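Local coordinates for uncharacterized protein (PDB 4K61) that is of unknown function but belongs to the PepSY-like, putative beta-lactamase-inhibitor-like family, at residues S25-S29 with Y30-D34; E64-P67 with A68-N71. One frame throughout, in Å; residues are numbered along the deposited sequence.

Contact 1. Residues S25-S29 with Y30-D34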
loop_
_atom_site.group_PDB
_atom_site.type_symbol
_atom_site.label_atom_id
_atom_site.label_comp_id
_atom_site.label_asym_id
_atom_site.label_seq_id
_atom_site.Cartn_x
_atom_site.Cartn_y
_atom_site.Cartn_z
ATOM N N SER A 25 -0.857 -8.465 12.150
ATOM C CA SER A 25 -1.944 -7.650 12.662
ATOM C C SER A 25 -3.244 -8.036 11.956
ATOM O O SER A 25 -3.246 -8.905 11.082
ATOM C CB SER A 25 -1.648 -6.150 12.487
ATOM O OG SER A 25 -1.565 -5.813 11.131
ATOM N N HIS A 26 -4.340 -7.451 12.435
ATOM C CA HIS A 26 -5.679 -7.696 11.910
ATOM C C HIS A 26 -6.181 -6.392 11.287
ATOM O O HIS A 26 -5.919 -5.316 11.819
ATOM C CB HIS A 26 -6.595 -8.104 13.062
ATOM C CG HIS A 26 -6.348 -9.483 13.590
ATOM N ND1 HIS A 26 -7.339 -10.189 14.233
ATOM C CD2 HIS A 26 -5.261 -10.298 13.565
ATOM C CE1 HIS A 26 -6.871 -11.366 14.607
ATOM N NE2 HIS A 26 -5.610 -11.455 14.224
ATOM N N ASP A 27 -6.849 -6.474 10.138
ATOM C CA ASP A 27 -7.332 -5.282 9.423
ATOM C C ASP A 27 -8.662 -5.706 8.839
ATOM O O ASP A 27 -8.723 -6.477 7.886
ATOM C CB ASP A 27 -6.351 -4.864 8.324
ATOM C CG ASP A 27 -6.797 -3.624 7.538
ATOM O OD1 ASP A 27 -7.890 -3.066 7.810
ATOM O OD2 ASP A 27 -6.024 -3.235 6.620
ATOM N N GLU A 28 -9.722 -5.212 9.465
ATOM C CA GLU A 28 -11.078 -5.705 9.286
ATOM C C GLU A 28 -11.141 -7.248 9.110
ATOM O O GLU A 28 -10.908 -8.003 10.078
ATOM C CB GLU A 28 -11.832 -4.846 8.244
ATOM C CG GLU A 28 -11.462 -4.911 6.767
ATOM C CD GLU A 28 -12.091 -3.772 5.937
ATOM O OE1 GLU A 28 -12.510 -2.716 6.502
ATOM O OE2 GLU A 28 -12.183 -3.939 4.695
ATOM N N SER A 29 -11.411 -7.713 7.894
ATOM C CA SER A 29 -11.569 -9.142 7.604
ATOM C C SER A 29 -10.253 -9.923 7.369
ATOM O O SER A 29 -10.296 -11.105 7.040
ATOM C CB SER A 29 -12.397 -9.273 6.324
ATOM O OG SER A 29 -12.634 -10.644 6.053
ATOM N N TYR A 30 -9.095 -9.268 7.487
ATOM C CA TYR A 30 -7.833 -9.812 6.974
ATOM C C TYR A 30 -6.725 -9.887 8.011
ATOM O O TYR A 30 -6.722 -9.154 9.017
ATOM C CB TYR A 30 -7.351 -8.909 5.833
ATOM C CG TYR A 30 -8.374 -8.767 4.756
ATOM C CD1 TYR A 30 -8.568 -9.778 3.810
ATOM C CD2 TYR A 30 -9.174 -7.637 4.693
ATOM C CE1 TYR A 30 -9.555 -9.675 2.847
ATOM C CE2 TYR A 30 -10.140 -7.513 3.710
ATOM C CZ TYR A 30 -10.320 -8.531 2.798
ATOM O OH TYR A 30 -11.293 -8.384 1.856
ATOM N N TYR A 31 -5.804 -10.818 7.780
ATOM C CA TYR A 31 -4.551 -10.883 8.510
ATOM C C TYR A 31 -3.546 -10.132 7.691
ATOM O O TYR A 31 -3.456 -10.323 6.474
ATOM C CB TYR A 31 -4.092 -12.325 8.638
ATOM C CG TYR A 31 -5.081 -13.183 9.344
ATOM C CD1 TYR A 31 -5.132 -13.235 10.748
ATOM C CD2 TYR A 31 -6.008 -13.923 8.636
ATOM C CE1 TYR A 31 -6.061 -13.991 11.390
ATOM C CE2 TYR A 31 -6.941 -14.678 9.281
ATOM C CZ TYR A 31 -6.964 -14.720 10.658
ATOM O OH TYR A 31 -7.883 -15.482 11.306
ATOM N N VAL A 32 -2.733 -9.322 8.361
ATOM C CA VAL A 32 -1.719 -8.561 7.650
ATOM C C VAL A 32 -0.360 -8.931 8.190
ATOM O O VAL A 32 -0.105 -8.837 9.402
ATOM C CB VAL A 32 -1.948 -7.040 7.791
ATOM C CG1 VAL A 32 -0.855 -6.272 7.036
ATOM C CG2 VAL A 32 -3.350 -6.668 7.311
ATOM N N ALA A 33 0.509 -9.378 7.267
ATOM C CA ALA A 33 1.908 -9.626 7.541
ATOM C C ALA A 33 2.721 -8.437 7.139
ATOM O O ALA A 33 2.583 -7.934 6.028
ATOM C CB ALA A 33 2.405 -10.852 6.791
ATOM N N ASP A 34 3.559 -7.971 8.064
ATOM C CA ASP A 34 4.463 -6.878 7.811
ATOM C C ASP A 34 5.875 -7.390 8.009
ATOM O O ASP A 34 6.232 -7.946 9.051
ATOM C CB ASP A 34 4.221 -5.694 8.745
ATOM C CG ASP A 34 5.144 -4.571 8.444
ATOM O OD1 ASP A 34 5.023 -4.004 7.326
ATOM O OD2 ASP A 34 6.021 -4.283 9.263
HETATM O O HOH W 1 1.260 -6.134 10.738
#

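Contact 2. Residues E64-P67 with A68-N71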
loop_
_atom_site.group_PDB
_atom_site.type_symbol
_atom_site.label_atom_id
_atom_site.label_comp_id
_atom_site.label_asym_id
_atom_site.label_seq_id
_atom_site.Cartn_x
_atom_site.Cartn_y
_atom_site.Cartn_z
ATOM N N GLU A 64 11.010 5.748 -6.985
ATOM C CA GLU A 64 10.661 4.371 -7.343
ATOM C C GLU A 64 9.504 4.225 -8.312
ATOM O O GLU A 64 9.283 3.121 -8.817
ATOM C CB GLU A 64 10.325 3.585 -6.083
ATOM C CG GLU A 64 11.461 3.490 -5.079
ATOM C CD GLU A 64 12.586 2.581 -5.542
ATOM O OE1 GLU A 64 12.404 1.800 -6.492
ATOM O OE2 GLU A 64 13.666 2.614 -4.937
ATOM N N VAL A 65 8.815 5.317 -8.620
ATOM C CA VAL A 65 7.611 5.212 -9.442
ATOM C C VAL A 65 7.954 5.235 -10.925
ATOM O O VAL A 65 9.016 5.693 -11.321
ATOM C CB VAL A 65 6.559 6.297 -9.084
ATOM C CG1 VAL A 65 6.279 6.324 -7.583
ATOM C CG2 VAL A 65 6.938 7.680 -9.593
ATOM N N PRO A 66 7.053 4.686 -11.752
ATOM C CA PRO A 66 7.245 4.860 -13.173
ATOM C C PRO A 66 7.317 6.340 -13.568
ATOM O O PRO A 66 6.566 7.151 -13.038
ATOM C CB PRO A 66 6.003 4.190 -13.774
ATOM C CG PRO A 66 5.578 3.171 -12.752
ATOM C CD PRO A 66 5.867 3.868 -11.432
ATOM N N PRO A 67 8.180 6.692 -14.540
ATOM C CA PRO A 67 8.215 8.056 -15.056
ATOM C C PRO A 67 6.837 8.654 -15.389
ATOM O O PRO A 67 6.585 9.820 -15.079
ATOM C CB PRO A 67 9.084 7.921 -16.321
ATOM C CG PRO A 67 10.003 6.798 -16.008
ATOM C CD PRO A 67 9.191 5.837 -15.183
ATOM N N ALA A 68 5.948 7.862 -15.997
ATOM C CA ALA A 68 4.600 8.332 -16.346
ATOM C C ALA A 68 3.849 8.807 -15.106
ATOM O O ALA A 68 3.139 9.800 -15.149
ATOM C CB ALA A 68 3.808 7.222 -17.035
ATOM N N VAL A 69 4.010 8.084 -14.003
ATOM C CA VAL A 69 3.389 8.447 -12.739
ATOM C C VAL A 69 4.008 9.716 -12.165
ATOM O O VAL A 69 3.291 10.626 -11.775
ATOM C CB VAL A 69 3.424 7.277 -11.733
ATOM C CG1 VAL A 69 2.901 7.720 -10.377
ATOM C CG2 VAL A 69 2.603 6.104 -12.270
ATOM N N TYR A 70 5.331 9.801 -12.169
ATOM C CA TYR A 70 6.026 11.003 -11.714
ATOM C C TYR A 70 5.538 12.227 -12.486
ATOM O O TYR A 70 5.134 13.233 -11.898
ATOM C CB TYR A 70 7.536 10.842 -11.863
ATOM C CG TYR A 70 8.323 11.957 -11.221
ATOM C CD1 TYR A 70 8.508 13.175 -11.876
ATOM C CD2 TYR A 70 8.875 11.797 -9.950
ATOM C CE1 TYR A 70 9.227 14.209 -11.279
ATOM C CE2 TYR A 70 9.601 12.815 -9.347
ATOM C CZ TYR A 70 9.776 14.018 -10.013
ATOM O OH TYR A 70 10.499 15.022 -9.411
ATOM N N ASN A 71 5.540 12.118 -13.804
ATOM C CA ASN A 71 5.085 13.218 -14.639
ATOM C C ASN A 71 3.649 13.593 -14.389
ATOM O O ASN A 71 3.331 14.764 -14.353
ATOM C CB ASN A 71 5.302 12.898 -16.122
ATOM C CG ASN A 71 6.760 12.784 -16.469
ATOM O OD1 ASN A 71 7.616 13.335 -15.781
ATOM N ND2 ASN A 71 7.055 12.045 -17.525
#

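Contact 1. Residues S25-S29 with Y30-D34
A beta hairpin with a two-residue turn, Glu28-Ser29, at one edge of the antiparallel sheet brings Ser25, His26 and Asp27 against Val32, Tyr31 and Tyr30, reversing through a type II' turn from Asp27 to Tyr30. Asp27 and Tyr30 close it with reciprocal backbone bonds, Tyr30 N to Asp27 O at 2.8 Å and Asp27 N to Tyr30 O at 2.9 Å. Ser25 and Val32 form the next hydrogen-bonded pair.

Between these lies the non-hydrogen-bonded pair, His26 and Tyr31, whose side chains, on the same face of the hairpin, lie side by side and point the same way. Their rings make a T-shaped stack: the tyrosine presents its edge to the imidazole face, centroids 5.3 Å apart and planes at 83°. Imidazole NE2, the atom nearest Tyr31, is also hydrogen-bonded to Trp3 O, which adds a polar hold to the packing.

The hairpin's other face carries Ser25, Asp27, Tyr30 and Val32. Here Asp27 CB meets Val32 CG2 at 3.6 Å, while carboxylate OD2 accepts hydrogen bonds from both Trp45 NE1 and Ala136 N. Tyr30 has CG on the backbone-N side, opposite its carbonyl carbon (chi1 -56°), which turns the ring back toward the turn. Ser29 CB sits over one ring face in a CH-pi contact, 4.0 Å from the centroid, and Tyr30 CD2 comes within 3.4 Å of Asp27 O.

Contact 2. Residues E64-P67 with A68-N71
Val65 and Pro66 meet Val69 and Tyr70 where a loop turns into helix 67-75, with Pro66 at the N-cap position and Pro67 opening the first turn. Pro67 suits that turn, where its nitrogen, which has no hydrogen, is not called on to donate, and its ring-restricted phi is compatible with a helix.

The side chain of Val65 leads into the first turn. Its CB lies 4.1 Å from Val69 CG1; one methyl, CG2, then continues to the helix. With CG1 placed opposite the carbonyl carbon (chi1 -51°), CG2 falls between the backbone N and that carbon and points at the incoming turn. Val65 CG2 comes within 3.7 Å of Tyr70 N and 3.9 Å of Tyr70 CB, and also packs against Val69 CG1. The side chains of Val65 and Tyr70 cross at about a right angle. The tyrosine ring leads away from residues 64-67, and its side chain also touches Met62, earlier in the loop. Val98 of strand 97-103 touches both Val65 and Val69, joining this apolar patch to the sheet.

Pro66 lies alongside Val69, pointing the same way, its CD 4.0 Å from Val69 CG2. Its carbonyl starts the helical bonding: Pro66 O accepts Tyr70 N at 3.1 Å, nearly along the C=O axis, and a weak, strongly bent bond from Val69 N. One residue on, Pro67 O receives Asn71 N at 2.8 Å with an N-H...O angle of 174°, while the amide carbon of Asn71, CG, comes within 3.3 Å of the same oxygen.

From the N terminus, helix 6-15 precedes the first hairpin, where contact 1 closes the tight turn between strands 23-27 and 30-37. Strand 23-27 is the outermost on that side within the chain. The path then runs through strands 40-46 and 52-58 before contact 2 forms the entry to helix 67-75, the helical connection ahead of strand 82-90. The two are in series and neither nest nor cross: each is local, made by consecutive residues. The centres of contact 1 and contact 2 lie about 29 Å apart, on opposite sides of the chain's centre. Contact 1 joins neighbouring strands, whereas contact 2 joins the loop after strand 52-58 to helix 67-75, packed on strand 97-103.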